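Local coordinates for protein dnab-like replicative helicase (Bacillus phage SPP1, PDB 3BH0) that forms the ATPase domain of a DnaB-family replicative helicase, which probably couples ATP hydrolysis to 5'-3' unwinding of duplex DNA during phage replication, at residues 99-104 with 154-159; 95-100 with 182-187; 189-194 with 226-231. All coordinates share one frame; numbering follows the deposited sequence.

Contact 1: residues 99-104 with 154-159; sequences VNLHSL and INIFDK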
loop_
_atom_site.group_PDB
_atom_site.type_symbol
_atom_site.label_atom_id
_atom_site.label_comp_id
_atom_site.label_asym_id
_atom_site.label_seq_id
_atom_site.Cartn_x
_atom_site.Cartn_y
_atom_site.Cartn_z
ATOM N N VAL A 99 -6.792 5.163 -7.448
ATOM C CA VAL A 99 -5.447 4.774 -7.034
ATOM C C VAL A 99 -4.377 5.252 -8.020
ATOM O O VAL A 99 -4.410 4.911 -9.195
ATOM C CB VAL A 99 -5.327 3.244 -6.815
ATOM C CG1 VAL A 99 -3.951 2.895 -6.236
ATOM C CG2 VAL A 99 -6.440 2.730 -5.892
ATOM N N ASN A 100 -3.445 6.061 -7.524
ATOM C CA ASN A 100 -2.282 6.491 -8.275
ATOM C C ASN A 100 -1.084 5.684 -7.792
ATOM O O ASN A 100 -0.605 5.867 -6.674
ATOM C CB ASN A 100 -2.002 7.973 -8.038
ATOM C CG ASN A 100 -2.789 8.900 -8.960
ATOM O OD1 ASN A 100 -3.638 8.466 -9.735
ATOM N ND2 ASN A 100 -2.491 10.197 -8.874
ATOM N N LEU A 101 -0.607 4.783 -8.636
ATOM C CA LEU A 101 0.541 3.963 -8.290
ATOM C C LEU A 101 1.798 4.543 -8.903
ATOM O O LEU A 101 1.924 4.624 -10.127
ATOM C CB LEU A 101 0.337 2.516 -8.725
ATOM C CG LEU A 101 1.592 1.641 -8.778
ATOM C CD1 LEU A 101 2.292 1.459 -7.406
ATOM C CD2 LEU A 101 1.260 0.290 -9.429
ATOM N N HIS A 102 2.715 4.960 -8.041
ATOM C CA HIS A 102 3.986 5.481 -8.480
ATOM C C HIS A 102 5.018 4.370 -8.350
ATOM O O HIS A 102 5.487 4.047 -7.254
ATOM C CB HIS A 102 4.350 6.744 -7.706
ATOM C CG HIS A 102 3.473 7.910 -8.038
ATOM N ND1 HIS A 102 2.197 8.053 -7.529
ATOM C CD2 HIS A 102 3.672 8.972 -8.853
ATOM C CE1 HIS A 102 1.651 9.153 -8.018
ATOM N NE2 HIS A 102 2.527 9.730 -8.820
ATOM N N SER A 103 5.319 3.748 -9.491
ATOM C CA SER A 103 6.156 2.566 -9.505
ATOM C C SER A 103 7.527 2.856 -10.098
ATOM O O SER A 103 7.702 2.995 -11.301
ATOM C CB SER A 103 5.439 1.403 -10.188
ATOM O OG SER A 103 5.806 1.272 -11.528
ATOM N N LEU A 104 8.492 2.959 -9.198
ATOM C CA LEU A 104 9.814 3.434 -9.505
ATOM C C LEU A 104 10.724 2.250 -9.815
ATOM O O LEU A 104 11.762 2.384 -10.465
ATOM C CB LEU A 104 10.319 4.231 -8.309
ATOM C CG LEU A 104 9.590 5.567 -8.156
ATOM C CD1 LEU A 104 8.930 5.654 -6.795
ATOM C CD2 LEU A 104 10.605 6.676 -8.308
ATOM N N ILE A 154 -7.083 2.664 -11.532
ATOM C CA ILE A 154 -5.695 2.468 -11.222
ATOM C C ILE A 154 -4.946 3.273 -12.249
ATOM O O ILE A 154 -5.058 3.019 -13.442
ATOM C CB ILE A 154 -5.285 0.977 -11.338
ATOM C CG1 ILE A 154 -6.164 0.084 -10.460
ATOM C CG2 ILE A 154 -3.788 0.781 -11.012
ATOM C CD1 ILE A 154 -5.640 -0.136 -9.066
ATOM N N ASN A 155 -4.214 4.272 -11.793
ATOM C CA ASN A 155 -3.274 4.964 -12.650
ATOM C C ASN A 155 -1.911 4.501 -12.247
ATOM O O ASN A 155 -1.700 4.140 -11.079
ATOM C CB ASN A 155 -3.347 6.480 -12.468
ATOM C CG ASN A 155 -4.664 7.057 -12.928
ATOM O OD1 ASN A 155 -5.562 7.331 -12.110
ATOM N ND2 ASN A 155 -4.804 7.229 -14.242
ATOM N N ILE A 156 -0.989 4.509 -13.204
ATOM C CA ILE A 156 0.377 4.107 -12.932
ATOM C C ILE A 156 1.347 5.154 -13.456
ATOM O O ILE A 156 1.251 5.563 -14.608
ATOM C CB ILE A 156 0.717 2.714 -13.508
ATOM C CG1 ILE A 156 -0.312 1.670 -13.040
ATOM C CG2 ILE A 156 2.138 2.310 -13.096
ATOM C CD1 ILE A 156 -0.137 0.252 -13.631
ATOM N N PHE A 157 2.282 5.572 -12.600
ATOM C CA PHE A 157 3.346 6.481 -12.998
ATOM C C PHE A 157 4.690 5.792 -12.812
ATOM O O PHE A 157 5.183 5.657 -11.690
ATOM C CB PHE A 157 3.286 7.787 -12.182
ATOM C CG PHE A 157 2.036 8.611 -12.426
ATOM C CD1 PHE A 157 2.079 9.725 -13.258
ATOM C CD2 PHE A 157 0.825 8.272 -11.819
ATOM C CE1 PHE A 157 0.941 10.477 -13.489
ATOM C CE2 PHE A 157 -0.326 9.042 -12.033
ATOM C CZ PHE A 157 -0.259 10.151 -12.871
ATOM N N ASP A 158 5.285 5.377 -13.922
ATOM C CA ASP A 158 6.431 4.478 -13.887
ATOM C C ASP A 158 7.795 5.119 -14.148
ATOM O O ASP A 158 8.771 4.413 -14.329
ATOM C CB ASP A 158 6.204 3.273 -14.830
ATOM C CG ASP A 158 6.404 3.618 -16.306
ATOM O OD1 ASP A 158 6.638 4.808 -16.629
ATOM O OD2 ASP A 158 6.332 2.682 -17.143
ATOM N N LYS A 159 7.861 6.445 -14.157
ATOM C CA LYS A 159 9.133 7.157 -14.330
ATOM C C LYS A 159 10.144 6.794 -13.246
ATOM O O LYS A 159 9.825 6.804 -12.048
ATOM C CB LYS A 159 8.902 8.659 -14.339
ATOM C CG LYS A 159 10.044 9.433 -14.935
ATOM C CD LYS A 159 9.868 10.922 -14.714
ATOM C CE LYS A 159 11.014 11.669 -15.360
ATOM N NZ LYS A 159 11.550 12.678 -14.404
#
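Phe157 of strand 154-157 lies beside His102 of strand 98-103, the two strands running parallel at one edge of the RecA-like P-loop NTPase sheet of this helicase domain, with 154-157 outermost. Their rings point the same way with planes only 8° apart, yet they are slid so far that they barely overlap, with centroids 4.8 Å apart. Phe157 CD2 sits over one face of the imidazole near its rim, 3.7 Å from His102 NE2, while Phe157 CB approaches His102 CD2 at 3.6 Å. In Phe157 CG is anti to the carbonyl carbon (chi1 -65°), and the same choice in His102 keeps the rings side by side. The next atom along the same side of the phenyl ring, Phe157 CE2, lies 3.9 Å from Asn100 CG. A large flat residue suits this place because it spans two neighbours on its face of the sheet, where helix 164-176 packs through Ile167 and Lys170.

Leu101 and Val99 occupy the other face, toward helix 81-93. Branched aliphatic chains fit there: Leu101 CD2 lies alongside Ile156 CG1, and Val99 CB meets Ile154 CD1. Ile156 also packs on helix 108-119 through Lys108, Asn111 and Ile112.

The backbones are joined by four hydrogen bonds of a parallel ladder, and Leu101 supplies both its N and its O. Leu101 N binds Asn155 O at 2.8 Å and Leu101 O accepts from Phe157 N at 2.7 Å. The last rung is the most bent: Ser103 N reaches Phe157 O at 2.9 Å with an N-H...O angle of 142°, approaching from above the carbonyl plane.

Contact 2: residues 95-100 with 182-187; sequences NDDVVN and RVIVMI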
loop_
_atom_site.group_PDB
_atom_site.type_symbol
_atom_site.label_atom_id
_atom_site.label_comp_id
_atom_site.label_asym_id
_atom_site.label_seq_id
_atom_site.Cartn_x
_atom_site.Cartn_y
_atom_site.Cartn_z
ATOM N N ASN A 95 -13.882 -0.062 -4.608
ATOM C CA ASN A 95 -14.781 0.845 -3.899
ATOM C C ASN A 95 -15.060 2.079 -4.756
ATOM O O ASN A 95 -15.763 2.990 -4.339
ATOM C CB ASN A 95 -14.137 1.280 -2.586
ATOM C CG ASN A 95 -15.036 1.069 -1.394
ATOM O OD1 ASN A 95 -15.308 2.008 -0.638
ATOM N ND2 ASN A 95 -15.485 -0.173 -1.196
ATOM N N ASP A 96 -14.498 2.090 -5.963
ATOM C CA ASP A 96 -14.540 3.232 -6.888
ATOM C C ASP A 96 -13.732 4.439 -6.382
ATOM O O ASP A 96 -13.984 5.590 -6.768
ATOM C CB ASP A 96 -15.974 3.618 -7.275
ATOM C CG ASP A 96 -16.058 4.199 -8.686
ATOM O OD1 ASP A 96 -16.142 5.449 -8.808
ATOM O OD2 ASP A 96 -16.021 3.404 -9.668
ATOM N N ASP A 97 -12.753 4.163 -5.524
ATOM C CA ASP A 97 -11.760 5.157 -5.158
ATOM C C ASP A 97 -10.705 5.145 -6.254
ATOM O O ASP A 97 -10.642 4.185 -7.041
ATOM C CB ASP A 97 -11.161 4.839 -3.788
ATOM C CG ASP A 97 -12.184 4.950 -2.666
ATOM O OD1 ASP A 97 -12.783 6.037 -2.521
ATOM O OD2 ASP A 97 -12.394 3.955 -1.932
ATOM N N VAL A 98 -9.905 6.211 -6.317
ATOM C CA VAL A 98 -8.889 6.393 -7.354
ATOM C C VAL A 98 -7.492 6.094 -6.803
ATOM O O VAL A 98 -7.063 6.697 -5.819
ATOM C CB VAL A 98 -8.934 7.835 -7.934
ATOM C CG1 VAL A 98 -7.861 8.046 -9.006
ATOM C CG2 VAL A 98 -10.312 8.138 -8.506
ATOM N N VAL A 99 -6.792 5.163 -7.448
ATOM C CA VAL A 99 -5.447 4.774 -7.034
ATOM C C VAL A 99 -4.377 5.252 -8.020
ATOM O O VAL A 99 -4.410 4.911 -9.195
ATOM C CB VAL A 99 -5.327 3.244 -6.815
ATOM C CG1 VAL A 99 -3.951 2.895 -6.236
ATOM C CG2 VAL A 99 -6.440 2.730 -5.892
ATOM N N ASN A 100 -3.445 6.061 -7.524
ATOM C CA ASN A 100 -2.282 6.491 -8.275
ATOM C C ASN A 100 -1.084 5.684 -7.792
ATOM O O ASN A 100 -0.605 5.867 -6.674
ATOM C CB ASN A 100 -2.002 7.973 -8.038
ATOM C CG ASN A 100 -2.789 8.900 -8.960
ATOM O OD1 ASN A 100 -3.638 8.466 -9.735
ATOM N ND2 ASN A 100 -2.491 10.197 -8.874
ATOM N N ARG A 182 -12.059 10.200 -3.531
ATOM C CA ARG A 182 -10.872 10.102 -2.690
ATOM C C ARG A 182 -9.743 9.386 -3.442
ATOM O O ARG A 182 -9.920 8.246 -3.885
ATOM C CB ARG A 182 -11.199 9.437 -1.343
ATOM C CG ARG A 182 -12.577 8.785 -1.262
ATOM C CD ARG A 182 -12.905 8.302 0.146
ATOM N NE ARG A 182 -13.300 6.896 0.113
ATOM C CZ ARG A 182 -13.862 6.232 1.118
ATOM N NH1 ARG A 182 -14.126 6.838 2.263
ATOM N NH2 ARG A 182 -14.164 4.949 0.969
ATOM N N VAL A 183 -8.626 10.102 -3.620
ATOM C CA VAL A 183 -7.407 9.637 -4.301
ATOM C C VAL A 183 -6.467 8.941 -3.309
ATOM O O VAL A 183 -6.335 9.367 -2.157
ATOM C CB VAL A 183 -6.653 10.829 -4.972
ATOM C CG1 VAL A 183 -5.357 10.391 -5.652
ATOM C CG2 VAL A 183 -7.542 11.542 -5.977
ATOM N N ILE A 184 -5.811 7.871 -3.756
ATOM C CA ILE A 184 -4.856 7.156 -2.910
ATOM C C ILE A 184 -3.524 7.096 -3.638
ATOM O O ILE A 184 -3.448 6.584 -4.747
ATOM C CB ILE A 184 -5.362 5.740 -2.562
ATOM C CG1 ILE A 184 -6.722 5.821 -1.870
ATOM C CG2 ILE A 184 -4.332 4.974 -1.685
ATOM C CD1 ILE A 184 -7.802 5.056 -2.575
ATOM N N VAL A 185 -2.476 7.631 -3.023
ATOM C CA VAL A 185 -1.157 7.665 -3.663
ATOM C C VAL A 185 -0.283 6.524 -3.138
ATOM O O VAL A 185 0.132 6.542 -1.987
ATOM C CB VAL A 185 -0.485 9.053 -3.476
ATOM C CG1 VAL A 185 0.824 9.159 -4.249
ATOM C CG2 VAL A 185 -1.462 10.158 -3.910
ATOM N N MET A 186 -0.040 5.523 -3.984
ATOM C CA MET A 186 0.820 4.388 -3.626
ATOM C C MET A 186 2.208 4.593 -4.200
ATOM O O MET A 186 2.357 4.862 -5.393
ATOM C CB MET A 186 0.272 3.064 -4.157
ATOM C CG MET A 186 -1.023 2.588 -3.541
ATOM S SD MET A 186 -1.141 0.776 -3.565
ATOM C CE MET A 186 -0.263 0.372 -2.052
ATOM N N ILE A 187 3.230 4.449 -3.365
ATOM C CA ILE A 187 4.588 4.633 -3.845
ATOM C C ILE A 187 5.413 3.336 -3.781
ATOM O O ILE A 187 5.795 2.889 -2.688
ATOM C CB ILE A 187 5.254 5.834 -3.155
ATOM C CG1 ILE A 187 4.301 7.042 -3.252
ATOM C CG2 ILE A 187 6.644 6.125 -3.773
ATOM C CD1 ILE A 187 4.586 8.167 -2.336
#
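Arg182 and Asp97 form the charged end of this contact, just before the parallel strands 98-103 and 183-188 of the RecA-like core pair up. Arg182 NE donates to Asp97 OD1 at 2.8 Å in a salt bridge. Asp97 OD1 lies almost in the guanidinium plane, but the donor comes to its syn side 33° out of the carboxylate plane. A bend at chi3 (-127°) brings the arginine's NE round to the acid, and Arg182 NH1 bonds Thr49 O, so a second anchor helps fix the rotation of the guanidinium. A long chain ending in a guanidinium with several N-H groups suits a strand entrance, where it can bridge an acid and a loop carbonyl together.

Backbone hydrogen bonds then take over. Val98 N binds Arg182 O at 3.2 Å, Ile184 N binds Val98 O at 2.7 Å, Asn100 N donates to Ile184 O and Asn100 O accepts from Met186 N.

Apolar contacts fill the faces beside this ladder. Ile184 CD1 comes within 3.6 Å of Asp97 CB, using the aliphatic part of the acid, and lies near Val99 CG2 as well. Across the strands, Val99 CG1 meets Met186 CG at 4.0 Å; the unbranched methionine can thread obliquely past the valine. On the opposite face Val98 CB and Val183 CG2 are more loosely apposed, at 4.4 Å.

Helix 81-93 packs on the face of Val99, Ile184 and Met186 through Ala85, Ala89 and Met92. Helix 164-176 lies against Val98, Val183 and Val185, while strands 154-157 and 223-228 flank the pair within the sheet.

Contact 3: residues 189-194 with 226-231; sequences YLQLLE and ALSQLS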
loop_
_atom_site.group_PDB
_atom_site.type_symbol
_atom_site.label_atom_id
_atom_site.label_comp_id
_atom_site.label_asym_id
_atom_site.label_seq_id
_atom_site.Cartn_x
_atom_site.Cartn_y
_atom_site.Cartn_z
ATOM N N TYR A 189 8.010 1.959 -3.311
ATOM C CA TYR A 189 9.126 2.084 -2.442
ATOM C C TYR A 189 9.841 3.400 -2.349
ATOM O O TYR A 189 10.357 3.943 -3.321
ATOM C CB TYR A 189 9.840 0.742 -2.165
ATOM C CG TYR A 189 11.276 0.538 -2.508
ATOM C CD1 TYR A 189 12.277 0.937 -1.626
ATOM C CD2 TYR A 189 11.637 -0.183 -3.648
ATOM C CE1 TYR A 189 13.609 0.694 -1.908
ATOM C CE2 TYR A 189 12.974 -0.443 -3.934
ATOM C CZ TYR A 189 13.945 -0.001 -3.063
ATOM O OH TYR A 189 15.257 -0.237 -3.355
ATOM N N LEU A 190 9.748 3.895 -1.119
ATOM C CA LEU A 190 10.054 5.230 -0.709
ATOM C C LEU A 190 11.516 5.590 -0.883
ATOM O O LEU A 190 11.822 6.712 -1.259
ATOM C CB LEU A 190 9.621 5.404 0.757
ATOM C CG LEU A 190 9.910 6.690 1.548
ATOM C CD1 LEU A 190 8.751 6.943 2.492
ATOM C CD2 LEU A 190 11.231 6.622 2.320
ATOM N N GLN A 191 12.398 4.630 -0.632
ATOM C CA GLN A 191 13.836 4.889 -0.564
ATOM C C GLN A 191 14.465 5.010 -1.943
ATOM O O GLN A 191 15.681 5.187 -2.063
ATOM C CB GLN A 191 14.555 3.806 0.253
ATOM C CG GLN A 191 14.281 3.863 1.758
ATOM C CD GLN A 191 13.000 3.128 2.182
ATOM O OE1 GLN A 191 12.313 2.497 1.370
ATOM N NE2 GLN A 191 12.686 3.207 3.472
ATOM N N LEU A 192 13.618 4.909 -2.962
ATOM C CA LEU A 192 13.977 5.119 -4.351
ATOM C C LEU A 192 13.644 6.548 -4.815
ATOM O O LEU A 192 14.088 6.984 -5.887
ATOM C CB LEU A 192 13.216 4.103 -5.233
ATOM C CG LEU A 192 13.985 3.018 -6.003
ATOM C CD1 LEU A 192 15.033 2.357 -5.132
ATOM C CD2 LEU A 192 13.057 1.973 -6.619
ATOM N N LEU A 193 12.860 7.269 -4.016
ATOM C CA LEU A 193 12.422 8.621 -4.384
ATOM C C LEU A 193 13.603 9.586 -4.479
ATOM O O LEU A 193 14.565 9.468 -3.731
ATOM C CB LEU A 193 11.378 9.155 -3.396
ATOM C CG LEU A 193 9.970 8.557 -3.470
ATOM C CD1 LEU A 193 9.131 8.930 -2.253
ATOM C CD2 LEU A 193 9.254 8.952 -4.748
ATOM N N GLU A 194 13.531 10.532 -5.412
ATOM C CA GLU A 194 14.570 11.561 -5.536
ATOM C C GLU A 194 14.483 12.505 -4.347
ATOM O O GLU A 194 13.459 13.129 -4.146
ATOM C CB GLU A 194 14.389 12.346 -6.829
ATOM C CG GLU A 194 14.551 11.510 -8.068
ATOM C CD GLU A 194 14.675 12.363 -9.327
ATOM O OE1 GLU A 194 14.111 13.497 -9.364
ATOM O OE2 GLU A 194 15.335 11.888 -10.282
ATOM N N ALA A 226 3.159 4.490 1.301
ATOM C CA ALA A 226 4.516 4.251 0.887
ATOM C C ALA A 226 5.018 2.871 1.339
ATOM O O ALA A 226 4.955 2.508 2.527
ATOM C CB ALA A 226 5.441 5.368 1.385
ATOM N N LEU A 227 5.492 2.104 0.360
ATOM C CA LEU A 227 6.251 0.891 0.584
ATOM C C LEU A 227 7.665 1.278 1.018
ATOM O O LEU A 227 8.221 2.267 0.544
ATOM C CB LEU A 227 6.287 0.028 -0.691
ATOM C CG LEU A 227 5.151 -0.972 -0.904
ATOM C CD1 LEU A 227 3.804 -0.278 -0.907
ATOM C CD2 LEU A 227 5.327 -1.772 -2.188
ATOM N N SER A 228 8.234 0.477 1.913
ATOM C CA SER A 228 9.525 0.762 2.495
ATOM C C SER A 228 10.287 -0.523 2.751
ATOM O O SER A 228 9.724 -1.533 3.188
ATOM C CB SER A 228 9.365 1.540 3.803
ATOM O OG SER A 228 10.595 1.594 4.504
ATOM N N GLN A 229 11.583 -0.470 2.492
ATOM C CA GLN A 229 12.456 -1.592 2.742
ATOM C C GLN A 229 12.755 -1.598 4.226
ATOM O O GLN A 229 12.337 -0.691 4.939
ATOM C CB GLN A 229 13.730 -1.470 1.891
ATOM C CG GLN A 229 14.738 -0.383 2.313
ATOM C CD GLN A 229 15.762 -0.053 1.189
ATOM O OE1 GLN A 229 15.905 -0.797 0.225
ATOM N NE2 GLN A 229 16.455 1.063 1.325
ATOM N N LEU A 230 13.440 -2.634 4.699
ATOM C CA LEU A 230 13.858 -2.723 6.108
ATOM C C LEU A 230 15.298 -3.174 6.187
ATOM O O LEU A 230 15.822 -3.761 5.230
ATOM C CB LEU A 230 12.967 -3.681 6.916
ATOM C CG LEU A 230 11.605 -3.127 7.320
ATOM C CD1 LEU A 230 10.686 -4.241 7.742
ATOM C CD2 LEU A 230 11.741 -2.109 8.418
ATOM N N SER A 231 15.919 -2.891 7.330
ATOM C CA SER A 231 17.307 -3.266 7.623
ATOM C C SER A 231 17.538 -4.778 7.484
ATOM O O SER A 231 16.691 -5.585 7.893
ATOM C CB SER A 231 17.647 -2.818 9.048
ATOM O OG SER A 231 18.993 -3.111 9.368
#
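Gln191 and Gln229 pass one another at a slant with their amide planes 28° apart, the NE2 of Gln229 lying 3.5 Å from Gln191 CB. The side chain of Gln191 is bent at chi2 (85°), which turns its amide toward the strand end. There Gln191 NE2 donates to Ser228 OG at 2.8 Å, nearly within the amide plane, while Gln191 OE1 accepts from Gln229 N in a longer bond of 3.3 Å that arrives from above the carbonyl plane. Ser228 OG in turn donates a hydrogen bond to Gln229 O, so the small hydroxyl both accepts and donates.

These residues lie at the C-terminal ends of adjacent parallel strands of the P-loop NTPase fold, where strand 183-188 gives way to the 3-10 turn 190-192 and strand 223-228 to a loop. Leu190 N still bonds Leu227 O at 2.8 Å, continuing the link between them.

Tyr189 turns its ring against the Gln229 amide at 51°, its CE1 lying 3.5 Å from Gln229 OE1. Leu190 CD1 rests on Ala226 CB at 3.8 Å; the small alanine lets leucine sit close to the strand, and Leu190 also touches Ile206 and Leu213 of helix 202-220.

In the fold
Contacts 1 and 2 share strand 98-103, which has 154-157 on one side and 183-188 on the other; His102 N probably bonds Met186 O, so the ladder of contact 2 runs on into the residues of contact 1. Contact 2 is the more buried, its faces largely aliphatic and a salt bridge confined to the strand entrance, whereas contact 1 includes an outermost strand of the sheet and is partly exposed, mixing aromatic and amide groups with aliphatic ones. Contact 3 is mostly buried as well, but joins the 3-10 turn after one strand to the end of the next strand, so side-chain amides largely replace the regular ladder. It continues from contact 2 through a probable bond from Leu227 N to Ile187 O, and meets contact 1 where Leu104 packs on Leu192 and Leu193.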